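Local coordinates for protein 433aa long hypothetical phosphoribosylglycinamide formyl transferase (Pyrococcus horikoshii, PDB 2DWC) that belongs by name and family to the PurT-type ATP-grasp proteins and is seen here as a two-chain assembly with bound adenosine-5'-diphosphate, at residues G361-V373 and K403-T415. Numbering follows the deposited sequence.
Sequences GLVKALSVPNATV and KAEMVAHMIELRT. With SO4 (sulfate ion), chain G.
Gly361 and Ile411 bring the two backbones nearest, CA to CA 4.8 Å; strand 371-373 and helix 403-409 run in roughly the same direction at 42°, their axes 9.0 Å apart at closest approach. In this PurT C-terminal region, helix 397-409 packs on the sheet containing strands 371-375 and 386-393, a worked example of a helix and the residues after it packing on a strand and on the short helix and turn that precede it. Gly361 CA makes a CA-H...O contact with Met410 O at 3.5 Å. Val407 fits among Ala365, Val368, Ala371 and Val373: with CG1 anti to the backbone N (chi1 172°), that methyl meets Val373 CG1, while Val407 CG2 lies 3.8 Å from Val368 CG1. Val373 CG1 also meets Ile411 CD1 tip to tip at 3.7 Å. Met410 runs extended, laying SD 3.6 Å from Ala365 CA and carrying CE to Val368 CG2. Ser367 OG is hydrogen-bonded to Glu221 of the second subunit. Lys403 slides past Val368 in the opposite direction, and a bend at chi3 turns its amine to the Pro369 carbonyl. Lys403 NZ donates to Pro369 O at 2.8 Å from above the carbonyl plane, 38° out of it; one water, accepting from Lys403 NZ at 2.9 Å, also accepts from Asn370 ND2.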
# COMPACT_ATOMS: atom_id res chain seq x y z
N GLY B 361 12.93 4.45 19.15
CA GLY B 361 12.47 3.18 19.73
C GLY B 361 12.22 2.17 18.63
O GLY B 361 11.72 1.06 18.90
N LEU B 362 12.64 2.48 17.39
CA LEU B 362 12.37 1.58 16.25
C LEU B 362 13.13 0.27 16.22
O LEU B 362 12.66 -0.68 15.62
CB LEU B 362 12.59 2.34 14.89
CG LEU B 362 11.76 3.63 14.81
CD1 LEU B 362 12.11 4.38 13.47
CD2 LEU B 362 10.25 3.29 14.89
N VAL B 363 14.31 0.21 16.84
CA VAL B 363 15.01 -1.09 16.82
C VAL B 363 14.11 -2.12 17.53
O VAL B 363 13.85 -3.21 17.00
CB VAL B 363 16.38 -1.02 17.54
CG1 VAL B 363 16.97 -2.45 17.63
CG2 VAL B 363 17.35 -0.17 16.70
N LYS B 364 13.63 -1.77 18.71
CA LYS B 364 12.71 -2.70 19.42
C LYS B 364 11.34 -2.82 18.80
O LYS B 364 10.81 -3.93 18.57
CB LYS B 364 12.59 -2.27 20.88
CG LYS B 364 13.84 -2.60 21.64
CD LYS B 364 13.77 -2.08 23.07
CE LYS B 364 15.01 -2.51 23.87
NZ LYS B 364 15.01 -1.86 25.21
N ALA B 365 10.76 -1.68 18.43
CA ALA B 365 9.40 -1.73 17.90
C ALA B 365 9.29 -2.47 16.57
O ALA B 365 8.33 -3.20 16.34
CB ALA B 365 8.83 -0.27 17.77
N LEU B 366 10.26 -2.26 15.67
CA LEU B 366 10.19 -2.90 14.35
C LEU B 366 10.79 -4.30 14.31
O LEU B 366 10.93 -4.89 13.25
CB LEU B 366 10.80 -1.97 13.27
CG LEU B 366 10.10 -0.59 13.21
CD1 LEU B 366 10.64 0.17 11.97
CD2 LEU B 366 8.57 -0.73 13.08
N SER B 367 11.17 -4.82 15.48
CA SER B 367 11.70 -6.19 15.57
C SER B 367 10.56 -7.14 16.00
O SER B 367 10.69 -8.37 15.98
CB SER B 367 12.86 -6.25 16.60
OG SER B 367 14.07 -5.75 16.06
N VAL B 368 9.43 -6.56 16.40
CA VAL B 368 8.25 -7.36 16.80
C VAL B 368 7.64 -8.00 15.55
O VAL B 368 7.24 -7.32 14.57
CB VAL B 368 7.21 -6.46 17.50
CG1 VAL B 368 5.93 -7.27 17.84
CG2 VAL B 368 7.84 -5.82 18.75
N PRO B 369 7.54 -9.33 15.54
CA PRO B 369 6.96 -10.00 14.36
C PRO B 369 5.46 -9.78 14.20
O PRO B 369 4.73 -9.56 15.20
CB PRO B 369 7.31 -11.49 14.57
CG PRO B 369 7.40 -11.61 16.05
CD PRO B 369 8.07 -10.32 16.51
N ASN B 370 5.03 -9.81 12.94
CA ASN B 370 3.61 -9.66 12.58
C ASN B 370 3.05 -8.31 12.99
O ASN B 370 1.91 -8.20 13.45
CB ASN B 370 2.76 -10.76 13.25
CG ASN B 370 3.25 -12.17 12.90
OD1 ASN B 370 3.81 -12.40 11.84
ND2 ASN B 370 3.01 -13.12 13.80
N ALA B 371 3.88 -7.27 12.89
CA ALA B 371 3.41 -5.93 13.16
C ALA B 371 4.29 -4.97 12.37
O ALA B 371 5.34 -5.35 11.85
CB ALA B 371 3.54 -5.61 14.62
N THR B 372 3.82 -3.74 12.25
CA THR B 372 4.65 -2.72 11.63
C THR B 372 4.07 -1.38 12.03
O THR B 372 3.16 -1.34 12.84
CB THR B 372 4.76 -2.84 10.07
OG1 THR B 372 5.81 -1.95 9.62
CG2 THR B 372 3.44 -2.49 9.38
N VAL B 373 4.64 -0.28 11.54
CA VAL B 373 4.05 1.01 11.87
C VAL B 373 3.86 1.82 10.59
O VAL B 373 4.49 1.55 9.55
CB VAL B 373 4.96 1.87 12.82
CG1 VAL B 373 5.19 1.13 14.18
CG2 VAL B 373 6.26 2.18 12.14
N LYS B 403 -0.54 -6.85 20.83
CA LYS B 403 0.69 -6.55 20.12
C LYS B 403 0.77 -5.13 19.53
O LYS B 403 1.83 -4.47 19.63
CB LYS B 403 0.89 -7.56 19.03
CG LYS B 403 2.16 -7.41 18.28
CD LYS B 403 2.35 -8.62 17.39
CE LYS B 403 2.92 -9.80 18.19
NZ LYS B 403 3.33 -10.90 17.28
N ALA B 404 -0.33 -4.67 18.92
CA ALA B 404 -0.36 -3.30 18.38
C ALA B 404 -0.12 -2.32 19.52
O ALA B 404 0.61 -1.35 19.38
CB ALA B 404 -1.73 -3.00 17.69
N GLU B 405 -0.77 -2.55 20.65
CA GLU B 405 -0.54 -1.68 21.80
C GLU B 405 0.92 -1.68 22.25
O GLU B 405 1.50 -0.61 22.53
CB GLU B 405 -1.43 -2.10 22.98
CG GLU B 405 -1.29 -1.21 24.18
CD GLU B 405 -2.17 -1.70 25.32
OE1 GLU B 405 -2.33 -2.94 25.46
OE2 GLU B 405 -2.69 -0.86 26.08
N MET B 406 1.53 -2.87 22.35
CA MET B 406 2.90 -2.95 22.77
C MET B 406 3.84 -2.22 21.81
O MET B 406 4.74 -1.51 22.24
CB MET B 406 3.31 -4.43 22.92
CG MET B 406 4.79 -4.63 23.10
SD MET B 406 5.23 -6.38 23.30
CE MET B 406 5.24 -7.02 21.55
N VAL B 407 3.65 -2.41 20.50
CA VAL B 407 4.48 -1.73 19.49
C VAL B 407 4.32 -0.20 19.60
O VAL B 407 5.31 0.54 19.60
CB VAL B 407 4.12 -2.23 18.05
CG1 VAL B 407 4.84 -1.36 16.97
CG2 VAL B 407 4.56 -3.69 17.89
N ALA B 408 3.09 0.28 19.72
CA ALA B 408 2.91 1.72 19.84
C ALA B 408 3.62 2.27 21.07
O ALA B 408 4.24 3.33 21.02
CB ALA B 408 1.42 2.08 19.90
N HIS B 409 3.50 1.56 22.19
CA HIS B 409 4.13 2.01 23.42
C HIS B 409 5.66 1.97 23.43
O HIS B 409 6.27 2.57 24.31
CB HIS B 409 3.55 1.24 24.61
CG HIS B 409 2.14 1.62 24.93
ND1 HIS B 409 1.35 0.90 25.81
CD2 HIS B 409 1.37 2.65 24.50
CE1 HIS B 409 0.16 1.47 25.90
NE2 HIS B 409 0.14 2.53 25.12
N MET B 410 6.28 1.29 22.46
CA MET B 410 7.72 1.25 22.34
C MET B 410 8.28 2.49 21.64
O MET B 410 9.50 2.72 21.61
CB MET B 410 8.13 0.01 21.55
CG MET B 410 7.94 -1.29 22.32
SD MET B 410 8.40 -2.69 21.27
CE MET B 410 8.29 -4.09 22.37
N ILE B 411 7.39 3.28 21.05
CA ILE B 411 7.84 4.45 20.31
C ILE B 411 7.79 5.75 21.11
O ILE B 411 6.79 6.04 21.78
CB ILE B 411 7.03 4.56 18.99
CG1 ILE B 411 7.40 3.35 18.10
CG2 ILE B 411 7.35 5.91 18.27
CD1 ILE B 411 6.43 3.12 17.02
N GLU B 412 8.89 6.51 21.11
CA GLU B 412 8.93 7.81 21.80
C GLU B 412 9.04 8.86 20.71
O GLU B 412 9.62 8.60 19.64
CB GLU B 412 10.16 7.92 22.71
CG GLU B 412 10.10 6.92 23.87
CD GLU B 412 11.13 7.22 24.92
OE1 GLU B 412 12.16 7.81 24.57
OE2 GLU B 412 10.90 6.85 26.09
N LEU B 413 8.51 10.04 20.99
CA LEU B 413 8.53 11.12 20.00
C LEU B 413 9.04 12.44 20.55
O LEU B 413 8.93 12.72 21.75
CB LEU B 413 7.10 11.40 19.48
CG LEU B 413 5.99 10.36 19.63
CD1 LEU B 413 4.67 10.92 19.14
CD2 LEU B 413 6.36 9.12 18.84
N ARG B 414 9.61 13.26 19.66
CA ARG B 414 10.00 14.59 20.09
C ARG B 414 9.87 15.49 18.88
O ARG B 414 9.62 15.00 17.77
CB ARG B 414 11.43 14.66 20.63
CG ARG B 414 12.57 14.64 19.58
CD ARG B 414 13.83 15.20 20.30
NE ARG B 414 15.08 15.14 19.52
CZ ARG B 414 15.46 16.03 18.61
NH1 ARG B 414 14.67 17.07 18.33
NH2 ARG B 414 16.64 15.91 18.01
N THR B 415 9.98 16.79 19.08
CA THR B 415 9.93 17.71 17.94
C THR B 415 11.22 18.51 17.98
O THR B 415 12.08 18.29 18.84
CB THR B 415 8.72 18.63 18.00
OG1 THR B 415 8.78 19.41 19.19
CG2 THR B 415 7.43 17.80 18.02
S SO4 G . 18.64 13.28 20.04
O1 SO4 G . 18.99 14.67 20.51
O2 SO4 G . 18.26 12.44 21.22
O3 SO4 G . 17.49 13.36 19.08
O4 SO4 G . 19.82 12.67 19.35
O HOH W 1 0.95 -11.90 15.88